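Local coordinates for cobalamin biosynthesis protein CobN (Mycobacterium tuberculosis, PDB 7C6O) that is the large catalytic subunit of cobaltochelatase, which probably carries the site where cobalt is inserted into the corrin ring during cobalamin biosynthesis, at residues P616-E621 and E713-L718; I692-I697 and I720-Q725; L740-D745 and D754-K759; P828-V833 and T1101-I1106. All blocks are in the same frame, centred on the assembly; numbering follows the deposited sequence.

Interaction 1 of 4, residues P616-E621 and E713-L718; sequences PMARAE and ELDLVL
Asp715 and Leu716 on helix 710-722 meet Met617 and Ala618 of strand 617-619, and the strand runs nearly crosswise to the helix, with 78° between their N-to-C directions. The axes of the two short segments come within 6.8 Å.

The apolar contacts are few. Met617 CG lies 4.2 Å from Leu716 CD1, the two side chains crossing obliquely; beyond CG the methionine bends twice and its end leads away from the helix. The same side chain also touches Leu829 and Arg698. Ala618 CB sits 4.0 Å from Asp715 CG, a methyl that meets the carboxylate from the flank. Backbone and side chain also meet: Met617 O is 3.2 Å from Asp715 CB.

No direct hydrogen bond joins the segments, and the polar link goes through a water. That water accepts from Arg619 N at 3.0 Å and donates to Asp715 OD1 at an unusually short 2.5 Å. With CG beside its own backbone N (chi1 -80°), Asp715 directs its carboxylate along the strand, where OD1 also takes a salt bridge from Arg761 of helix 750-769.

Within the strand segment, Arg619 NE bonds Glu621 OE1 at 2.8 Å, reaching it from above the carboxylate plane, while NH1 makes a salt bridge to Asp694.

Strand 617-619 pairs antiparallel with strand 696-698, so the helix packs against a two-stranded ribbon. The chemistry implies a largely buried seam in which one carboxylate serves both a water-bridged strand amide and a neighbouring helix, its negative charge probably stabilised by Arg761.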
loop_
_atom_site.group_PDB
_atom_site.type_symbol
_atom_site.label_atom_id
_atom_site.label_comp_id
_atom_site.label_asym_id
_atom_site.label_seq_id
_atom_site.Cartn_x
_atom_site.Cartn_y
_atom_site.Cartn_z
ATOM N N PRO A 616 -3.652 21.597 -2.045
ATOM C CA PRO A 616 -4.568 22.532 -1.390
ATOM C C PRO A 616 -6.000 22.242 -1.814
ATOM O O PRO A 616 -6.266 21.906 -2.971
ATOM C CB PRO A 616 -4.090 23.903 -1.883
ATOM C CG PRO A 616 -3.395 23.620 -3.169
ATOM C CD PRO A 616 -2.741 22.276 -2.981
ATOM N N MET A 617 -6.920 22.350 -0.854
ATOM C CA MET A 617 -8.329 22.039 -1.053
ATOM C C MET A 617 -9.185 23.263 -0.758
ATOM O O MET A 617 -8.823 24.111 0.063
ATOM C CB MET A 617 -8.777 20.881 -0.147
ATOM C CG MET A 617 -7.930 19.622 -0.269
ATOM S SD MET A 617 -8.057 18.820 -1.881
ATOM C CE MET A 617 -9.768 18.284 -1.864
ATOM N N ALA A 618 -10.336 23.339 -1.425
ATOM C CA ALA A 618 -11.293 24.413 -1.190
ATOM C C ALA A 618 -12.668 23.955 -1.655
ATOM O O ALA A 618 -12.796 23.004 -2.430
ATOM C CB ALA A 618 -10.885 25.704 -1.910
ATOM N N ARG A 619 -13.697 24.648 -1.170
ATOM C CA ARG A 619 -15.063 24.321 -1.558
ATOM C C ARG A 619 -15.264 24.582 -3.045
ATOM O O ARG A 619 -14.710 25.532 -3.606
ATOM C CB ARG A 619 -16.054 25.141 -0.729
ATOM C CG ARG A 619 -17.261 24.355 -0.246
ATOM C CD ARG A 619 -17.909 25.026 0.962
ATOM N NE ARG A 619 -18.640 26.235 0.602
ATOM C CZ ARG A 619 -19.966 26.337 0.605
ATOM N NH1 ARG A 619 -20.714 25.300 0.956
ATOM N NH2 ARG A 619 -20.544 27.478 0.261
ATOM N N ALA A 620 -16.062 23.725 -3.691
ATOM C CA ALA A 620 -16.252 23.843 -5.134
ATOM C C ALA A 620 -16.992 25.125 -5.500
ATOM O O ALA A 620 -16.675 25.761 -6.512
ATOM C CB ALA A 620 -17.003 22.625 -5.669
ATOM N N GLU A 621 -17.983 25.510 -4.690
ATOM C CA GLU A 621 -18.818 26.691 -4.912
ATOM C C GLU A 621 -19.633 26.578 -6.198
ATOM O O GLU A 621 -19.583 25.552 -6.885
ATOM C CB GLU A 621 -17.967 27.966 -4.928
ATOM C CG GLU A 621 -17.321 28.306 -3.589
ATOM C CD GLU A 621 -18.335 28.487 -2.467
ATOM O OE1 GLU A 621 -18.008 28.147 -1.309
ATOM O OE2 GLU A 621 -19.458 28.965 -2.737
ATOM N N GLU A 713 -4.126 28.187 3.542
ATOM C CA GLU A 713 -4.124 27.572 4.865
ATOM C C GLU A 713 -5.516 27.594 5.482
ATOM O O GLU A 713 -5.937 26.618 6.111
ATOM C CB GLU A 713 -3.124 28.286 5.776
ATOM C CG GLU A 713 -3.058 27.729 7.189
ATOM C CD GLU A 713 -2.110 28.514 8.079
ATOM O OE1 GLU A 713 -2.257 29.753 8.163
ATOM O OE2 GLU A 713 -1.214 27.893 8.685
ATOM N N LEU A 714 -6.244 28.702 5.312
ATOM C CA LEU A 714 -7.594 28.799 5.857
ATOM C C LEU A 714 -8.519 27.759 5.231
ATOM O O LEU A 714 -9.237 27.045 5.939
ATOM C CB LEU A 714 -8.136 30.214 5.644
ATOM C CG LEU A 714 -9.634 30.468 5.829
ATOM C CD1 LEU A 714 -10.090 30.093 7.222
ATOM C CD2 LEU A 714 -9.960 31.927 5.540
ATOM N N ASP A 715 -8.505 27.656 3.899
ATOM C CA ASP A 715 -9.368 26.692 3.218
ATOM C C ASP A 715 -9.015 25.259 3.595
ATOM O O ASP A 715 -9.907 24.428 3.807
ATOM C CB ASP A 715 -9.275 26.879 1.704
ATOM C CG ASP A 715 -10.123 28.032 1.202
ATOM O OD1 ASP A 715 -11.304 28.123 1.598
ATOM O OD2 ASP A 715 -9.606 28.847 0.410
ATOM N N LEU A 716 -7.721 24.945 3.676
ATOM C CA LEU A 716 -7.321 23.582 4.009
ATOM C C LEU A 716 -7.709 23.226 5.439
ATOM O O LEU A 716 -8.229 22.132 5.692
ATOM C CB LEU A 716 -5.819 23.412 3.791
ATOM C CG LEU A 716 -5.246 22.011 4.009
ATOM C CD1 LEU A 716 -6.007 20.985 3.187
ATOM C CD2 LEU A 716 -3.770 21.992 3.654
ATOM N N VAL A 717 -7.474 24.138 6.388
ATOM C CA VAL A 717 -7.872 23.883 7.770
ATOM C C VAL A 717 -9.382 23.705 7.865
ATOM O O VAL A 717 -9.872 22.799 8.553
ATOM C CB VAL A 717 -7.373 25.011 8.691
ATOM C CG1 VAL A 717 -8.017 24.896 10.064
ATOM C CG2 VAL A 717 -5.857 24.958 8.814
ATOM N N LEU A 718 -10.144 24.557 7.171
ATOM C CA LEU A 718 -11.598 24.407 7.143
ATOM C C LEU A 718 -12.005 23.025 6.650
ATOM O O LEU A 718 -12.902 22.393 7.223
ATOM C CB LEU A 718 -12.224 25.484 6.257
ATOM C CG LEU A 718 -12.704 26.782 6.901
ATOM C CD1 LEU A 718 -13.181 27.743 5.824
ATOM C CD2 LEU A 718 -13.815 26.496 7.900
HETATM O O HOH W 1 -13.265 26.752 0.960
#

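Interaction 2 of 4, residues I692-I697 and I720-Q725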
loop_
_atom_site.group_PDB
_atom_site.type_symbol
_atom_site.label_atom_id
_atom_site.label_comp_id
_atom_site.label_asym_id
_atom_site.label_seq_id
_atom_site.Cartn_x
_atom_site.Cartn_y
_atom_site.Cartn_z
ATOM N N ILE A 692 -22.933 19.480 -4.768
ATOM C CA ILE A 692 -21.886 19.852 -5.719
ATOM C C ILE A 692 -21.275 21.207 -5.388
ATOM O O ILE A 692 -20.141 21.486 -5.802
ATOM C CB ILE A 692 -22.395 19.849 -7.171
ATOM C CG1 ILE A 692 -23.466 20.918 -7.382
ATOM C CG2 ILE A 692 -22.915 18.465 -7.555
ATOM C CD1 ILE A 692 -23.833 21.121 -8.840
ATOM N N LYS A 693 -21.994 22.057 -4.655
ATOM C CA LYS A 693 -21.434 23.329 -4.211
ATOM C C LYS A 693 -20.511 23.139 -3.013
ATOM O O LYS A 693 -19.480 23.814 -2.907
ATOM C CB LYS A 693 -22.567 24.298 -3.865
ATOM C CG LYS A 693 -22.129 25.562 -3.150
ATOM C CD LYS A 693 -23.316 26.482 -2.883
ATOM C CE LYS A 693 -22.862 27.805 -2.297
ATOM N NZ LYS A 693 -24.003 28.738 -2.091
ATOM N N ASP A 694 -20.858 22.212 -2.122
ATOM C CA ASP A 694 -20.194 22.062 -0.835
ATOM C C ASP A 694 -18.988 21.131 -0.876
ATOM O O ASP A 694 -18.155 21.182 0.037
ATOM C CB ASP A 694 -21.200 21.543 0.199
ATOM C CG ASP A 694 -20.714 21.697 1.625
ATOM O OD1 ASP A 694 -20.292 22.815 1.992
ATOM O OD2 ASP A 694 -20.771 20.705 2.381
ATOM N N VAL A 695 -18.870 20.293 -1.904
ATOM C CA VAL A 695 -17.817 19.283 -1.929
ATOM C C VAL A 695 -16.446 19.948 -1.999
ATOM O O VAL A 695 -16.271 21.009 -2.617
ATOM C CB VAL A 695 -18.037 18.317 -3.106
ATOM C CG1 VAL A 695 -17.854 19.033 -4.441
ATOM C CG2 VAL A 695 -17.106 17.113 -2.996
ATOM N N GLN A 696 -15.466 19.337 -1.338
ATOM C CA GLN A 696 -14.092 19.814 -1.414
ATOM C C GLN A 696 -13.442 19.324 -2.701
ATOM O O GLN A 696 -13.550 18.144 -3.051
ATOM C CB GLN A 696 -13.291 19.329 -0.204
ATOM C CG GLN A 696 -13.732 19.929 1.121
ATOM C CD GLN A 696 -13.335 21.386 1.258
ATOM O OE1 GLN A 696 -14.016 22.168 1.920
ATOM N NE2 GLN A 696 -12.222 21.753 0.638
ATOM N N ILE A 697 -12.769 20.231 -3.408
ATOM C CA ILE A 697 -11.991 19.886 -4.589
ATOM C C ILE A 697 -10.610 20.505 -4.435
ATOM O O ILE A 697 -10.394 21.405 -3.621
ATOM C CB ILE A 697 -12.643 20.367 -5.903
ATOM C CG1 ILE A 697 -12.733 21.894 -5.917
ATOM C CG2 ILE A 697 -14.018 19.741 -6.086
ATOM C CD1 ILE A 697 -13.219 22.467 -7.234
ATOM N N ILE A 720 -10.213 20.251 6.745
ATOM C CA ILE A 720 -9.814 19.247 7.728
ATOM C C ILE A 720 -10.798 19.218 8.892
ATOM O O ILE A 720 -11.195 18.145 9.363
ATOM C CB ILE A 720 -8.374 19.516 8.204
ATOM C CG1 ILE A 720 -7.381 19.229 7.071
ATOM C CG2 ILE A 720 -8.048 18.688 9.440
ATOM C CD1 ILE A 720 -5.975 19.710 7.347
ATOM N N LEU A 721 -11.219 20.393 9.361
ATOM C CA LEU A 721 -12.091 20.489 10.525
ATOM C C LEU A 721 -13.533 20.094 10.240
ATOM O O LEU A 721 -14.307 19.933 11.189
ATOM C CB LEU A 721 -12.069 21.913 11.084
ATOM C CG LEU A 721 -10.751 22.400 11.683
ATOM C CD1 LEU A 721 -10.896 23.834 12.174
ATOM C CD2 LEU A 721 -10.311 21.476 12.809
ATOM N N ARG A 722 -13.921 19.947 8.970
ATOM C CA ARG A 722 -15.309 19.613 8.673
ATOM C C ARG A 722 -15.663 18.208 9.144
ATOM O O ARG A 722 -16.817 17.945 9.501
ATOM C CB ARG A 722 -15.582 19.753 7.175
ATOM C CG ARG A 722 -17.061 19.692 6.823
ATOM C CD ARG A 722 -17.291 19.612 5.325
ATOM N NE ARG A 722 -16.972 20.859 4.635
ATOM C CZ ARG A 722 -17.133 21.041 3.328
ATOM N NH1 ARG A 722 -17.607 20.056 2.574
ATOM N NH2 ARG A 722 -16.820 22.204 2.773
ATOM N N ALA A 723 -14.692 17.304 9.168
ATOM C CA ALA A 723 -14.961 15.922 9.527
ATOM C C ALA A 723 -14.956 15.733 11.036
ATOM O O ALA A 723 -14.297 16.470 11.777
ATOM C CB ALA A 723 -13.922 14.994 8.897
ATOM N N ARG A 724 -15.716 14.741 11.494
ATOM C CA ARG A 724 -15.586 14.298 12.873
ATOM C C ARG A 724 -14.212 13.661 13.056
ATOM O O ARG A 724 -13.762 12.867 12.221
ATOM C CB ARG A 724 -16.717 13.329 13.235
ATOM C CG ARG A 724 -16.323 11.866 13.405
ATOM C CD ARG A 724 -16.417 11.089 12.098
ATOM N NE ARG A 724 -15.836 9.753 12.228
ATOM C CZ ARG A 724 -14.660 9.395 11.721
ATOM N NH1 ARG A 724 -13.939 10.269 11.032
ATOM N NH2 ARG A 724 -14.210 8.161 11.897
ATOM N N GLN A 725 -13.529 14.033 14.131
ATOM C CA GLN A 725 -12.138 13.641 14.310
ATOM C C GLN A 725 -12.028 12.300 15.022
ATOM O O GLN A 725 -12.586 12.117 16.109
ATOM C CB GLN A 725 -11.376 14.713 15.092
ATOM C CG GLN A 725 -11.393 16.091 14.445
ATOM C CD GLN A 725 -10.743 16.111 13.072
ATOM O OE1 GLN A 725 -9.932 15.242 12.737
ATOM N NE2 GLN A 725 -11.100 17.105 12.267
#
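Asp694 O receives the guanidinium of Arg722 through both terminal nitrogens. The stronger bond comes from NH1, with Arg722 NH1 to Asp694 O at 2.8 Å and an N-H...O angle of 155°; the second, from Arg722 NH2 to the same Asp694 O at 3.2 Å, is weak. The oxygen lies at the edge of the guanidinium, in its plane, yet the donor NH1 stands above the carbonyl plane of Asp694.

The aspartate's own carboxylate meets the arginine differently. It lies over a face, its plane only 8° from that of the guanidinium, and Asp694 OD2 is 3.2 Å from Arg722 NH1. No N-H points at this oxygen, so the salt bridge is one of charge alone. Asp694 OD1 is engaged by Arg619 and Arg737, which probably spreads the negative charge over three arginines, while OD2 bonds a glycerol, probably from the crystallisation liquor.

Gln696 comes over the opposite face, its amide steeply turned to the guanidinium. Its OE1 is 2.9 Å from Arg722 NH2, but the angle is too poor for a hydrogen bond. Arg722 gets there by leaving the helix with CG anti to its backbone N (chi1 -169°), running extended and bending only at chi3 to reach Asp694 O.

The grip falls where helix 675-694 ends and strand 696-698 begins: Arg722, from helix 710-722, holds the carbonyl of Asp694 at the end of helix 675-694, alongside Arg619 of strand 617-619, while Leu721 packs on helix 784-801.

Interaction 3 of 4, residues L740-D745 and D754-K759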
loop_
_atom_site.group_PDB
_atom_site.type_symbol
_atom_site.label_atom_id
_atom_site.label_comp_id
_atom_site.label_asym_id
_atom_site.label_seq_id
_atom_site.Cartn_x
_atom_site.Cartn_y
_atom_site.Cartn_z
ATOM N N LEU A 740 -21.423 23.685 15.198
ATOM C CA LEU A 740 -22.193 24.889 14.926
ATOM C C LEU A 740 -23.646 24.602 14.569
ATOM O O LEU A 740 -24.394 25.545 14.295
ATOM C CB LEU A 740 -21.538 25.695 13.798
ATOM C CG LEU A 740 -20.213 26.383 14.131
ATOM C CD1 LEU A 740 -19.696 27.154 12.927
ATOM C CD2 LEU A 740 -20.376 27.302 15.333
ATOM N N GLY A 741 -24.063 23.335 14.553
ATOM C CA GLY A 741 -25.467 23.028 14.352
ATOM C C GLY A 741 -25.806 22.023 13.267
ATOM O O GLY A 741 -26.882 21.417 13.308
ATOM N N LEU A 742 -24.918 21.831 12.294
ATOM C CA LEU A 742 -25.226 20.948 11.175
ATOM C C LEU A 742 -25.129 19.482 11.585
ATOM O O LEU A 742 -24.345 19.104 12.458
ATOM C CB LEU A 742 -24.284 21.213 10.000
ATOM C CG LEU A 742 -24.562 22.425 9.111
ATOM C CD1 LEU A 742 -23.625 22.416 7.906
ATOM C CD2 LEU A 742 -26.015 22.451 8.663
ATOM N N ALA A 743 -25.938 18.649 10.930
ATOM C CA ALA A 743 -25.894 17.215 11.191
ATOM C C ALA A 743 -24.781 16.536 10.399
ATOM O O ALA A 743 -24.172 15.575 10.882
ATOM C CB ALA A 743 -27.243 16.578 10.867
ATOM N N GLU A 744 -24.510 17.025 9.187
ATOM C CA GLU A 744 -23.515 16.467 8.274
ATOM C C GLU A 744 -23.776 15.000 7.951
ATOM O O GLU A 744 -22.842 14.261 7.619
ATOM C CB GLU A 744 -22.089 16.632 8.823
ATOM C CG GLU A 744 -21.711 18.053 9.191
ATOM C CD GLU A 744 -21.201 18.853 8.011
ATOM O OE1 GLU A 744 -21.623 18.578 6.867
ATOM O OE2 GLU A 744 -20.370 19.760 8.228
ATOM N N ASP A 745 -25.031 14.558 8.044
ATOM C CA ASP A 745 -25.407 13.180 7.758
ATOM C C ASP A 745 -26.077 13.024 6.400
ATOM O O ASP A 745 -26.556 11.932 6.075
ATOM C CB ASP A 745 -26.324 12.639 8.860
ATOM C CG ASP A 745 -27.639 13.403 8.966
ATOM O OD1 ASP A 745 -27.797 14.441 8.286
ATOM O OD2 ASP A 745 -28.520 12.960 9.735
ATOM N N ASP A 754 -24.957 26.663 3.826
ATOM C CA ASP A 754 -24.205 27.842 3.410
ATOM C C ASP A 754 -23.987 28.801 4.572
ATOM O O ASP A 754 -22.905 29.383 4.714
ATOM C CB ASP A 754 -24.929 28.551 2.264
ATOM C CG ASP A 754 -24.857 27.779 0.962
ATOM O OD1 ASP A 754 -23.858 27.057 0.754
ATOM O OD2 ASP A 754 -25.795 27.892 0.145
ATOM N N GLN A 755 -25.004 28.984 5.412
ATOM C CA GLN A 755 -24.869 29.900 6.540
ATOM C C GLN A 755 -23.893 29.357 7.577
ATOM O O GLN A 755 -23.095 30.115 8.142
ATOM C CB GLN A 755 -26.241 30.159 7.159
ATOM C CG GLN A 755 -27.254 30.692 6.158
ATOM C CD GLN A 755 -28.676 30.656 6.677
ATOM O OE1 GLN A 755 -28.912 30.485 7.872
ATOM N NE2 GLN A 755 -29.637 30.813 5.772
ATOM N N THR A 756 -23.931 28.048 7.831
ATOM C CA THR A 756 -23.001 27.462 8.791
ATOM C C THR A 756 -21.575 27.472 8.254
ATOM O O THR A 756 -20.622 27.690 9.011
ATOM C CB THR A 756 -23.437 26.042 9.144
ATOM O OG1 THR A 756 -24.820 26.047 9.516
ATOM C CG2 THR A 756 -22.618 25.511 10.308
ATOM N N GLU A 757 -21.407 27.244 6.948
ATOM C CA GLU A 757 -20.078 27.331 6.351
ATOM C C GLU A 757 -19.511 28.738 6.482
ATOM O O GLU A 757 -18.324 28.911 6.787
ATOM C CB GLU A 757 -20.128 26.902 4.884
ATOM C CG GLU A 757 -18.819 27.084 4.124
ATOM C CD GLU A 757 -17.742 26.086 4.530
ATOM O OE1 GLU A 757 -18.073 25.059 5.163
ATOM O OE2 GLU A 757 -16.558 26.332 4.210
ATOM N N ALA A 758 -20.345 29.760 6.262
ATOM C CA ALA A 758 -19.886 31.134 6.436
ATOM C C ALA A 758 -19.497 31.403 7.885
ATOM O O ALA A 758 -18.498 32.082 8.150
ATOM C CB ALA A 758 -20.966 32.114 5.978
ATOM N N LYS A 759 -20.273 30.877 8.837
ATOM C CA LYS A 759 -19.920 31.032 10.245
ATOM C C LYS A 759 -18.620 30.306 10.567
ATOM O O LYS A 759 -17.758 30.843 11.273
ATOM C CB LYS A 759 -21.051 30.515 11.135
ATOM C CG LYS A 759 -22.329 31.332 11.069
ATOM C CD LYS A 759 -23.423 30.707 11.921
ATOM C CE LYS A 759 -24.665 31.581 11.952
ATOM N NZ LYS A 759 -25.182 31.853 10.583
#
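Leu740 and Leu742 pack on Thr756 in the loop joining helix 736-739 to helix 750-769, just where the first of these closes in a Schellman motif. Gly741 supplies the positive phi of that motif (128°). Leu740 before the glycine and Leu742 after it both point toward helix 750-769.

The two leucines share one conformation: each CG stands beside its backbone N, with the branch extended beyond it. For Leu740 this lays CB against Thr756 CG2 at 3.7 Å and carries CD1 on to Lys759 CB at 4.0 Å, one helical turn further along. The tip of Leu740 thus rests on the base of the lysine, whose chain then leads away.

Thr756 touches both leucines. Its CG2 lies anti to the backbone N and meets the pair of them, whereas OG1 sits beside that N (chi1 -51°), where it bonds Thr752 O in the preceding turn. The hydroxyl therefore has a polar partner inside its own helix even though hydrocarbon lies against it. No hydrogen bond crosses this contact.

Arg737 of helix 736-739 touches both Leu742 and Thr756 and makes salt bridges to Glu744 and Glu757, so a charged bridge flanks the apolar patch. Leu742 and Thr756 lie alongside each other, pointing oppositely, with Leu742 CG 3.7 Å from Thr756 OG1 and Leu742 CD1 3.8 Å from Thr756 CB.

Interaction 4 of 4, residues P828-V833 and T1101-I1106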
loop_
_atom_site.group_PDB
_atom_site.type_symbol
_atom_site.label_atom_id
_atom_site.label_comp_id
_atom_site.label_asym_id
_atom_site.label_seq_id
_atom_site.Cartn_x
_atom_site.Cartn_y
_atom_site.Cartn_z
ATOM N N PRO A 828 -5.994 13.295 5.647
ATOM C CA PRO A 828 -6.317 14.232 6.731
ATOM C C PRO A 828 -7.668 14.908 6.565
ATOM O O PRO A 828 -8.063 15.691 7.436
ATOM C CB PRO A 828 -5.172 15.253 6.660
ATOM C CG PRO A 828 -4.769 15.243 5.219
ATOM C CD PRO A 828 -4.954 13.821 4.743
ATOM N N LEU A 829 -8.379 14.637 5.471
ATOM C CA LEU A 829 -9.734 15.129 5.260
ATOM C C LEU A 829 -10.794 14.160 5.770
ATOM O O LEU A 829 -11.983 14.492 5.739
ATOM C CB LEU A 829 -9.971 15.404 3.771
ATOM C CG LEU A 829 -8.994 16.351 3.073
ATOM C CD1 LEU A 829 -9.343 16.479 1.596
ATOM C CD2 LEU A 829 -8.995 17.716 3.747
ATOM N N ARG A 830 -10.395 12.977 6.233
ATOM C CA ARG A 830 -11.322 11.974 6.740
ATOM C C ARG A 830 -11.206 11.821 8.256
ATOM O O ARG A 830 -11.376 10.724 8.794
ATOM C CB ARG A 830 -11.088 10.636 6.039
ATOM C CG ARG A 830 -12.309 9.723 5.963
ATOM C CD ARG A 830 -11.954 8.428 5.242
ATOM N NE ARG A 830 -13.115 7.604 4.915
ATOM C CZ ARG A 830 -13.478 6.514 5.587
ATOM N NH1 ARG A 830 -12.777 6.114 6.640
ATOM N NH2 ARG A 830 -14.545 5.823 5.207
ATOM N N GLY A 831 -10.912 12.917 8.953
ATOM C CA GLY A 831 -10.838 12.887 10.401
ATOM C C GLY A 831 -9.631 12.168 10.955
ATOM O O GLY A 831 -9.698 11.612 12.055
ATOM N N LEU A 832 -8.520 12.164 10.222
ATOM C CA LEU A 832 -7.314 11.428 10.600
ATOM C C LEU A 832 -6.140 12.406 10.643
ATOM O O LEU A 832 -5.243 12.361 9.795
ATOM C CB LEU A 832 -7.054 10.272 9.612
ATOM C CG LEU A 832 -8.214 9.304 9.377
ATOM C CD1 LEU A 832 -7.906 8.358 8.222
ATOM C CD2 LEU A 832 -8.525 8.514 10.638
ATOM N N VAL A 833 -6.142 13.287 11.647
ATOM C CA VAL A 833 -5.138 14.345 11.698
ATOM C C VAL A 833 -3.744 13.781 11.976
ATOM O O VAL A 833 -2.739 14.378 11.569
ATOM C CB VAL A 833 -5.564 15.409 12.731
ATOM C CG1 VAL A 833 -4.407 16.332 13.104
ATOM C CG2 VAL A 833 -6.720 16.237 12.179
ATOM N N THR A 1101 -16.488 8.813 1.625
ATOM C CA THR A 1101 -15.599 9.898 2.032
ATOM C C THR A 1101 -15.966 10.418 3.414
ATOM O O THR A 1101 -15.103 10.933 4.133
ATOM C CB THR A 1101 -15.642 11.044 1.016
ATOM O OG1 THR A 1101 -16.994 11.502 0.857
ATOM C CG2 THR A 1101 -15.089 10.594 -0.328
ATOM N N ARG A 1102 -17.233 10.290 3.797
ATOM C CA ARG A 1102 -17.720 10.687 5.117
ATOM C C ARG A 1102 -18.367 9.474 5.769
ATOM O O ARG A 1102 -19.515 9.127 5.437
ATOM C CB ARG A 1102 -18.715 11.842 5.006
ATOM C CG ARG A 1102 -18.115 13.112 4.418
ATOM C CD ARG A 1102 -19.166 13.954 3.697
ATOM N NE ARG A 1102 -20.278 14.326 4.568
ATOM C CZ ARG A 1102 -21.304 15.080 4.185
ATOM N NH1 ARG A 1102 -21.364 15.548 2.946
ATOM N NH2 ARG A 1102 -22.273 15.370 5.043
ATOM N N PRO A 1103 -17.674 8.791 6.684
ATOM C CA PRO A 1103 -18.236 7.560 7.266
ATOM C C PRO A 1103 -19.548 7.768 8.002
ATOM O O PRO A 1103 -20.311 6.806 8.150
ATOM C CB PRO A 1103 -17.132 7.088 8.222
ATOM C CG PRO A 1103 -15.883 7.736 7.722
ATOM C CD PRO A 1103 -16.305 9.057 7.156
ATOM N N ASP A 1104 -19.836 8.980 8.467
ATOM C CA ASP A 1104 -21.091 9.276 9.142
ATOM C C ASP A 1104 -22.168 9.780 8.189
ATOM O O ASP A 1104 -23.243 10.186 8.644
ATOM C CB ASP A 1104 -20.863 10.295 10.263
ATOM C CG ASP A 1104 -20.014 11.472 9.824
ATOM O OD1 ASP A 1104 -19.613 11.518 8.640
ATOM O OD2 ASP A 1104 -19.743 12.352 10.667
ATOM N N ALA A 1105 -21.909 9.763 6.887
ATOM C CA ALA A 1105 -22.887 10.155 5.883
ATOM C C ALA A 1105 -22.640 9.343 4.614
ATOM O O ALA A 1105 -22.366 9.869 3.538
ATOM C CB ALA A 1105 -22.822 11.658 5.619
ATOM N N ILE A 1106 -22.736 8.019 4.725
ATOM C CA ILE A 1106 -22.500 7.158 3.574
ATOM C C ILE A 1106 -23.686 7.246 2.623
ATOM O O ILE A 1106 -24.847 7.152 3.039
ATOM C CB ILE A 1106 -22.233 5.716 4.030
ATOM C CG1 ILE A 1106 -20.802 5.604 4.557
ATOM C CG2 ILE A 1106 -22.466 4.733 2.893
ATOM C CD1 ILE A 1106 -20.458 4.255 5.094
HETATM O O HOH W 2 -13.020 12.867 3.665
#
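Arg830 lays its guanidinium on the ring of Pro1103, and this is the heart of the contact. Pro1103 CG sits 3.3 Å above the guanidinium plane, over its centre, with Arg830 CZ and NH2 each 3.4 Å from that carbon. The ring's CG corner thus covers the centre of one face of a flat cation. Further back along the side chain, Arg830 CG passes 3.6 Å from Thr1101 O, without a hydrogen bond.

The arginine reaches this far because it is stretched: CG is anti to the backbone N (chi1 -153°), and the chain runs straight on as far as NE. Its charged end is then fixed from outside the two segments, NH2 bonding Asn1100 O and making a salt bridge to Asp896.

Thr1101 O finds its partner in a water, which donates to it at 2.9 Å and, more weakly, to Leu829 O at 2.8 Å, tying the two backbones together. Pro1103 is the second residue of a type I turn from Arg1102 to Ala1105, closed by Ala1105 N to Arg1102 O at 2.9 Å, which presents the ring to the arginine. Thr1101 is held in turn by its OG1 on Asp1099.

The 1101-1106 loop joins strands 1094-1099 and 1107-1110 at the border of the eight-stranded mixed sheet, with Ile1106 on helix 853-874. Loop 828-833, for its part, touches helices 710-722 and 784-801 through Leu829 and Val833.

Overall arrangement
Interactions 1 and 2 both draw on helix 710-722 and reach the two-stranded ribbon of 617-619 and 696-698, one through its flank and the other at its end, with centres 8 Å apart. Interaction 1 is buried and works by apolar touch and a water bridge, whereas interaction 2, partly buried, is polar, a charged side chain held by a helix-end carbonyl and carboxylate. Interaction 3, farthest from the chain's centre, is apolar and local to one helical connection, though Asp754 ties it to Lys693 of interaction 2. Interaction 4, buried and nearest that centre, links segments far apart in sequence; Arg1102 bonds Glu744 O of interaction 3, and Val833 packs on Gln725 of interaction 2.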